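Local coordinates for protein phosphoribosylamine--glycine ligase (Thermotoga maritima, PDB 1VKZ) that catalyses the ATP-dependent ligation of glycine to 5-phosphoribosylamine, giving glycinamide ribonucleotide and ADP in the second step of de novo purine biosynthesis, at residues V16-H28 and Y39-D53. Residues are numbered along the deposited sequence; the frame is centred on the assembly and turned at random.
Sequences VRVHILGSGGREH and YEVHFYPGNAGTKRD
His19 and Tyr44 meet rim to rim: the ring nitrogen ND1 of His19 and the hydroxyl OH of Tyr44 share a short hydrogen bond of 2.6 Å. His42 lies beside His19, its ring nearly parallel (17°) but slid so far along that overlap is slight, with CD2 of His42 3.4 Å from CE1 of His19. At the outer end of this row, His42 NE2 donates to Glu40 OE1 (3.0 Å), while the guanidinium of Arg17 sets one face over His42 NE2 and pairs with the Glu40 carboxylate through charge alone. On the other side of the sheet, Ile20 CD1 packs against Val41 CG1 (3.8 Å) and near Phe43 CE2; Val41 CG1 lies over one face of the Phe43 ring, toward its rim, and Thr50 CB over the centre of the other.

Between these two faces, strands 17-22 and 40-43 run parallel and trade near-straight backbone bonds, such as His42 N to Val18 O. With helix 25-36 as the crossover they make the beta-alpha-beta unit that opens the Rossmann-like N domain.

Past the strand ends the loops still grip each other. Asn47 ND2 reaches Ser23 O at 2.5 Å from above the carbonyl plane of Ser23, while Asn47 OD1 closes an Asx turn on Gly49 N. His28, its CG swung anti to the backbone N (chi1 -175°), extends from the helix across residues 49-53; Thr50 CA and Gly49 C sit over one ring face, and NE2 donates to the anti lone pair of Asp53 OD2 (2.9 Å). An alanine at His28 is likely to leave the Asp53 carboxylate without this donor and strip Thr50 of its ring support.

Farther out, Phe358 N bonds His28 ND1, Glu71 holds His19 NE2, and His57 holds His42 ND1, fixing how each imidazole is turned.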
loop_
_atom_site.group_PDB
_atom_site.type_symbol
_atom_site.label_atom_id
_atom_site.label_comp_id
_atom_site.label_asym_id
_atom_site.label_seq_id
_atom_site.Cartn_x
_atom_site.Cartn_y
_atom_site.Cartn_z
ATOM N N VAL A 16 16.630 16.918 -12.192
ATOM C CA VAL A 16 15.534 17.062 -13.202
ATOM C C VAL A 16 14.709 15.764 -13.369
ATOM O O VAL A 16 13.549 15.821 -13.824
ATOM C CB VAL A 16 16.080 17.525 -14.600
ATOM C CG1 VAL A 16 14.932 17.747 -15.600
ATOM C CG2 VAL A 16 16.918 18.799 -14.469
ATOM N N ARG A 17 15.270 14.609 -12.997
ATOM C CA ARG A 17 14.679 13.326 -13.387
ATOM C C ARG A 17 14.248 12.412 -12.235
ATOM O O ARG A 17 14.972 12.223 -11.246
ATOM C CB ARG A 17 15.628 12.579 -14.295
ATOM C CG ARG A 17 16.599 13.499 -15.005
ATOM C CD ARG A 17 17.213 12.949 -16.261
ATOM N NE ARG A 17 17.461 11.521 -16.185
ATOM C CZ ARG A 17 18.307 10.873 -16.963
ATOM N NH1 ARG A 17 19.023 11.518 -17.893
ATOM N NH2 ARG A 17 18.449 9.560 -16.805
ATOM N N VAL A 18 13.063 11.821 -12.415
ATOM C CA VAL A 18 12.442 10.944 -11.446
ATOM C C VAL A 18 12.391 9.517 -11.968
ATOM O O VAL A 18 12.012 9.245 -13.102
ATOM C CB VAL A 18 11.042 11.438 -11.132
ATOM C CG1 VAL A 18 10.354 10.553 -10.093
ATOM C CG2 VAL A 18 11.113 12.891 -10.670
ATOM N N HIS A 19 12.790 8.595 -11.120
ATOM C CA HIS A 19 12.837 7.216 -11.506
ATOM C C HIS A 19 11.941 6.372 -10.618
ATOM O O HIS A 19 12.122 6.304 -9.410
ATOM C CB HIS A 19 14.260 6.799 -11.371
ATOM C CG HIS A 19 15.169 7.496 -12.321
ATOM N ND1 HIS A 19 15.377 7.049 -13.605
ATOM C CD2 HIS A 19 15.942 8.592 -12.175
ATOM C CE1 HIS A 19 16.272 7.816 -14.200
ATOM N NE2 HIS A 19 16.633 8.760 -13.353
ATOM N N ILE A 20 10.938 5.755 -11.215
ATOM C CA ILE A 20 9.954 5.024 -10.446
ATOM C C ILE A 20 10.095 3.525 -10.702
ATOM O O ILE A 20 9.947 3.010 -11.846
ATOM C CB ILE A 20 8.525 5.560 -10.777
ATOM C CG1 ILE A 20 8.450 7.037 -10.395
ATOM C CG2 ILE A 20 7.439 4.789 -10.030
ATOM C CD1 ILE A 20 7.362 7.747 -10.979
ATOM N N LEU A 21 10.376 2.811 -9.625
ATOM C CA LEU A 21 10.425 1.345 -9.698
ATOM C C LEU A 21 9.029 0.727 -9.504
ATOM O O LEU A 21 8.370 0.985 -8.535
ATOM C CB LEU A 21 11.425 0.826 -8.685
ATOM C CG LEU A 21 12.912 1.171 -8.872
ATOM C CD1 LEU A 21 13.230 2.339 -9.717
ATOM C CD2 LEU A 21 13.552 1.374 -7.511
ATOM N N GLY A 22 8.590 -0.058 -10.479
ATOM C CA GLY A 22 7.348 -0.785 -10.407
ATOM C C GLY A 22 6.506 -0.691 -11.668
ATOM O O GLY A 22 6.898 -0.064 -12.669
ATOM N N SER A 23 5.332 -1.319 -11.601
ATOM C CA SER A 23 4.451 -1.448 -12.755
ATOM C C SER A 23 2.941 -1.279 -12.483
ATOM O O SER A 23 2.138 -1.515 -13.393
ATOM C CB SER A 23 4.683 -2.829 -13.386
ATOM O OG SER A 23 4.719 -3.800 -12.363
ATOM N N GLY A 24 2.557 -0.862 -11.274
ATOM C CA GLY A 24 1.159 -0.753 -10.892
ATOM C C GLY A 24 0.637 0.651 -11.054
ATOM O O GLY A 24 1.326 1.494 -11.544
ATOM N N GLY A 25 -0.608 0.873 -10.637
ATOM C CA GLY A 25 -1.264 2.175 -10.719
ATOM C C GLY A 25 -0.711 3.188 -9.753
ATOM O O GLY A 25 -0.740 4.375 -10.044
ATOM N N ARG A 26 -0.177 2.727 -8.620
ATOM C CA ARG A 26 0.546 3.581 -7.655
ATOM C C ARG A 26 1.716 4.229 -8.342
ATOM O O ARG A 26 1.906 5.437 -8.279
ATOM C CB ARG A 26 1.024 2.707 -6.511
ATOM C CG ARG A 26 1.926 3.312 -5.467
ATOM C CD ARG A 26 2.215 2.344 -4.317
ATOM N NE ARG A 26 2.726 1.052 -4.782
ATOM C CZ ARG A 26 2.591 -0.137 -4.161
ATOM N NH1 ARG A 26 1.955 -0.268 -3.010
ATOM N NH2 ARG A 26 3.109 -1.223 -4.720
ATOM N N GLU A 27 2.478 3.414 -9.057
ATOM C CA GLU A 27 3.666 3.844 -9.727
ATOM C C GLU A 27 3.296 4.823 -10.832
ATOM O O GLU A 27 3.919 5.877 -10.982
ATOM C CB GLU A 27 4.390 2.633 -10.289
ATOM C CG GLU A 27 5.105 1.793 -9.236
ATOM C CD GLU A 27 4.213 0.902 -8.371
ATOM O OE1 GLU A 27 3.098 0.477 -8.774
ATOM O OE2 GLU A 27 4.646 0.577 -7.266
ATOM N N HIS A 28 2.275 4.469 -11.596
ATOM C CA HIS A 28 1.812 5.317 -12.664
ATOM C C HIS A 28 1.234 6.603 -12.093
ATOM O O HIS A 28 1.500 7.664 -12.601
ATOM C CB HIS A 28 0.810 4.558 -13.552
ATOM C CG HIS A 28 0.369 5.323 -14.759
ATOM N ND1 HIS A 28 -0.782 5.013 -15.453
ATOM C CD2 HIS A 28 0.915 6.388 -15.390
ATOM C CE1 HIS A 28 -0.923 5.862 -16.460
ATOM N NE2 HIS A 28 0.081 6.717 -16.434
ATOM N N TYR A 39 8.587 17.212 -14.608
ATOM C CA TYR A 39 9.769 16.358 -14.439
ATOM C C TYR A 39 9.842 15.246 -15.496
ATOM O O TYR A 39 8.813 14.825 -16.041
ATOM C CB TYR A 39 9.800 15.749 -13.045
ATOM C CG TYR A 39 9.994 16.768 -11.964
ATOM C CD1 TYR A 39 11.267 17.191 -11.599
ATOM C CD2 TYR A 39 8.914 17.308 -11.306
ATOM C CE1 TYR A 39 11.447 18.146 -10.607
ATOM C CE2 TYR A 39 9.082 18.249 -10.310
ATOM C CZ TYR A 39 10.343 18.670 -9.966
ATOM O OH TYR A 39 10.491 19.632 -8.991
ATOM N N GLU A 40 11.066 14.794 -15.780
ATOM C CA GLU A 40 11.310 13.726 -16.746
ATOM C C GLU A 40 11.217 12.429 -15.969
ATOM O O GLU A 40 11.958 12.229 -15.010
ATOM C CB GLU A 40 12.705 13.888 -17.359
ATOM C CG GLU A 40 12.863 13.411 -18.803
ATOM C CD GLU A 40 14.330 13.284 -19.221
ATOM O OE1 GLU A 40 15.054 12.497 -18.576
ATOM O OE2 GLU A 40 14.760 13.951 -20.198
ATOM N N VAL A 41 10.299 11.548 -16.363
ATOM C CA VAL A 41 9.953 10.425 -15.532
ATOM C C VAL A 41 10.307 9.124 -16.232
ATOM O O VAL A 41 9.957 8.896 -17.379
ATOM C CB VAL A 41 8.463 10.531 -15.054
ATOM C CG1 VAL A 41 7.935 9.230 -14.461
ATOM C CG2 VAL A 41 8.321 11.666 -14.030
ATOM N N HIS A 42 11.046 8.286 -15.522
ATOM C CA HIS A 42 11.394 6.965 -15.989
ATOM C C HIS A 42 10.768 5.900 -15.083
ATOM O O HIS A 42 10.885 5.947 -13.858
ATOM C CB HIS A 42 12.905 6.821 -16.033
ATOM C CG HIS A 42 13.578 7.905 -16.810
ATOM N ND1 HIS A 42 13.803 7.821 -18.168
ATOM C CD2 HIS A 42 14.028 9.121 -16.427
ATOM C CE1 HIS A 42 14.379 8.934 -18.584
ATOM N NE2 HIS A 42 14.527 9.738 -17.544
ATOM N N PHE A 43 10.104 4.935 -15.706
ATOM C CA PHE A 43 9.497 3.844 -14.979
ATOM C C PHE A 43 10.244 2.546 -15.236
ATOM O O PHE A 43 10.728 2.301 -16.337
ATOM C CB PHE A 43 8.092 3.661 -15.422
ATOM C CG PHE A 43 7.257 4.884 -15.361
ATOM C CD1 PHE A 43 7.165 5.731 -16.463
ATOM C CD2 PHE A 43 6.448 5.129 -14.258
ATOM C CE1 PHE A 43 6.306 6.838 -16.447
ATOM C CE2 PHE A 43 5.605 6.211 -14.247
ATOM C CZ PHE A 43 5.537 7.081 -15.374
ATOM N N TYR A 44 10.333 1.717 -14.206
ATOM C CA TYR A 44 11.130 0.494 -14.249
ATOM C C TYR A 44 10.368 -0.671 -13.604
ATOM O O TYR A 44 10.408 -0.803 -12.383
ATOM C CB TYR A 44 12.416 0.703 -13.481
ATOM C CG TYR A 44 13.250 1.864 -13.945
ATOM C CD1 TYR A 44 12.962 3.162 -13.532
ATOM C CD2 TYR A 44 14.346 1.671 -14.778
ATOM C CE1 TYR A 44 13.741 4.229 -13.964
ATOM C CE2 TYR A 44 15.132 2.744 -15.210
ATOM C CZ TYR A 44 14.817 3.998 -14.781
ATOM O OH TYR A 44 15.557 5.026 -15.201
ATOM N N PRO A 45 9.690 -1.525 -14.376
ATOM C CA PRO A 45 9.538 -1.433 -15.835
ATOM C C PRO A 45 8.296 -0.712 -16.351
ATOM O O PRO A 45 8.067 -0.692 -17.539
ATOM C CB PRO A 45 9.477 -2.902 -16.241
ATOM C CG PRO A 45 8.768 -3.541 -15.110
ATOM C CD PRO A 45 9.090 -2.760 -13.868
ATOM N N GLY A 46 7.504 -0.111 -15.483
ATOM C CA GLY A 46 6.230 0.420 -15.909
ATOM C C GLY A 46 5.302 -0.609 -16.563
ATOM O O GLY A 46 5.364 -1.823 -16.295
ATOM N N ASN A 47 4.417 -0.083 -17.411
ATOM C CA ASN A 47 3.475 -0.857 -18.196
ATOM C C ASN A 47 3.034 -0.017 -19.394
ATOM O O ASN A 47 3.490 1.090 -19.579
ATOM C CB ASN A 47 2.297 -1.215 -17.316
ATOM C CG ASN A 47 1.687 -0.013 -16.670
ATOM O OD1 ASN A 47 1.231 0.907 -17.365
ATOM N ND2 ASN A 47 1.706 0.019 -15.329
ATOM N N ALA A 48 2.125 -0.518 -20.208
ATOM C CA ALA A 48 1.777 0.165 -21.457
ATOM C C ALA A 48 1.073 1.526 -21.264
ATOM O O ALA A 48 1.016 2.341 -22.180
ATOM C CB ALA A 48 0.914 -0.792 -22.367
ATOM N N GLY A 49 0.517 1.745 -20.079
ATOM C CA GLY A 49 -0.122 2.995 -19.746
ATOM C C GLY A 49 0.869 4.040 -19.328
ATOM O O GLY A 49 0.602 5.234 -19.483
ATOM N N THR A 50 2.021 3.618 -18.794
ATOM C CA THR A 50 2.972 4.572 -18.208
ATOM C C THR A 50 3.778 5.286 -19.268
ATOM O O THR A 50 4.438 6.289 -18.999
ATOM C CB THR A 50 3.876 3.894 -17.157
ATOM O OG1 THR A 50 4.476 2.723 -17.679
ATOM C CG2 THR A 50 3.078 3.365 -16.027
ATOM N N LYS A 51 3.703 4.767 -20.490
ATOM C CA LYS A 51 4.233 5.451 -21.673
ATOM C C LYS A 51 3.615 6.841 -21.899
ATOM O O LYS A 51 4.229 7.675 -22.546
ATOM C CB LYS A 51 4.062 4.568 -22.924
ATOM C CG LYS A 51 4.968 3.330 -22.929
ATOM C CD LYS A 51 5.058 2.675 -24.314
ATOM C CE LYS A 51 5.838 1.339 -24.313
ATOM N NZ LYS A 51 7.230 1.450 -23.769
ATOM N N ARG A 52 2.424 7.102 -21.358
ATOM C CA ARG A 52 1.769 8.419 -21.507
ATOM C C ARG A 52 2.507 9.527 -20.812
ATOM O O ARG A 52 2.440 10.668 -21.215
ATOM C CB ARG A 52 0.384 8.419 -20.893
ATOM C CG ARG A 52 -0.591 7.452 -21.475
ATOM C CD ARG A 52 -1.871 7.404 -20.698
ATOM N NE ARG A 52 -2.902 6.793 -21.515
ATOM C CZ ARG A 52 -4.199 7.046 -21.421
ATOM N NH1 ARG A 52 -4.667 7.915 -20.528
ATOM N NH2 ARG A 52 -5.034 6.416 -22.234
ATOM N N ASP A 53 3.166 9.185 -19.724
ATOM C CA ASP A 53 3.718 10.173 -18.832
ATOM C C ASP A 53 5.219 10.037 -18.645
ATOM O O ASP A 53 5.813 10.862 -17.999
ATOM C CB ASP A 53 2.937 10.105 -17.532
ATOM C CG ASP A 53 1.448 10.270 -17.776
ATOM O OD1 ASP A 53 1.113 11.268 -18.449
ATOM O OD2 ASP A 53 0.558 9.447 -17.432
#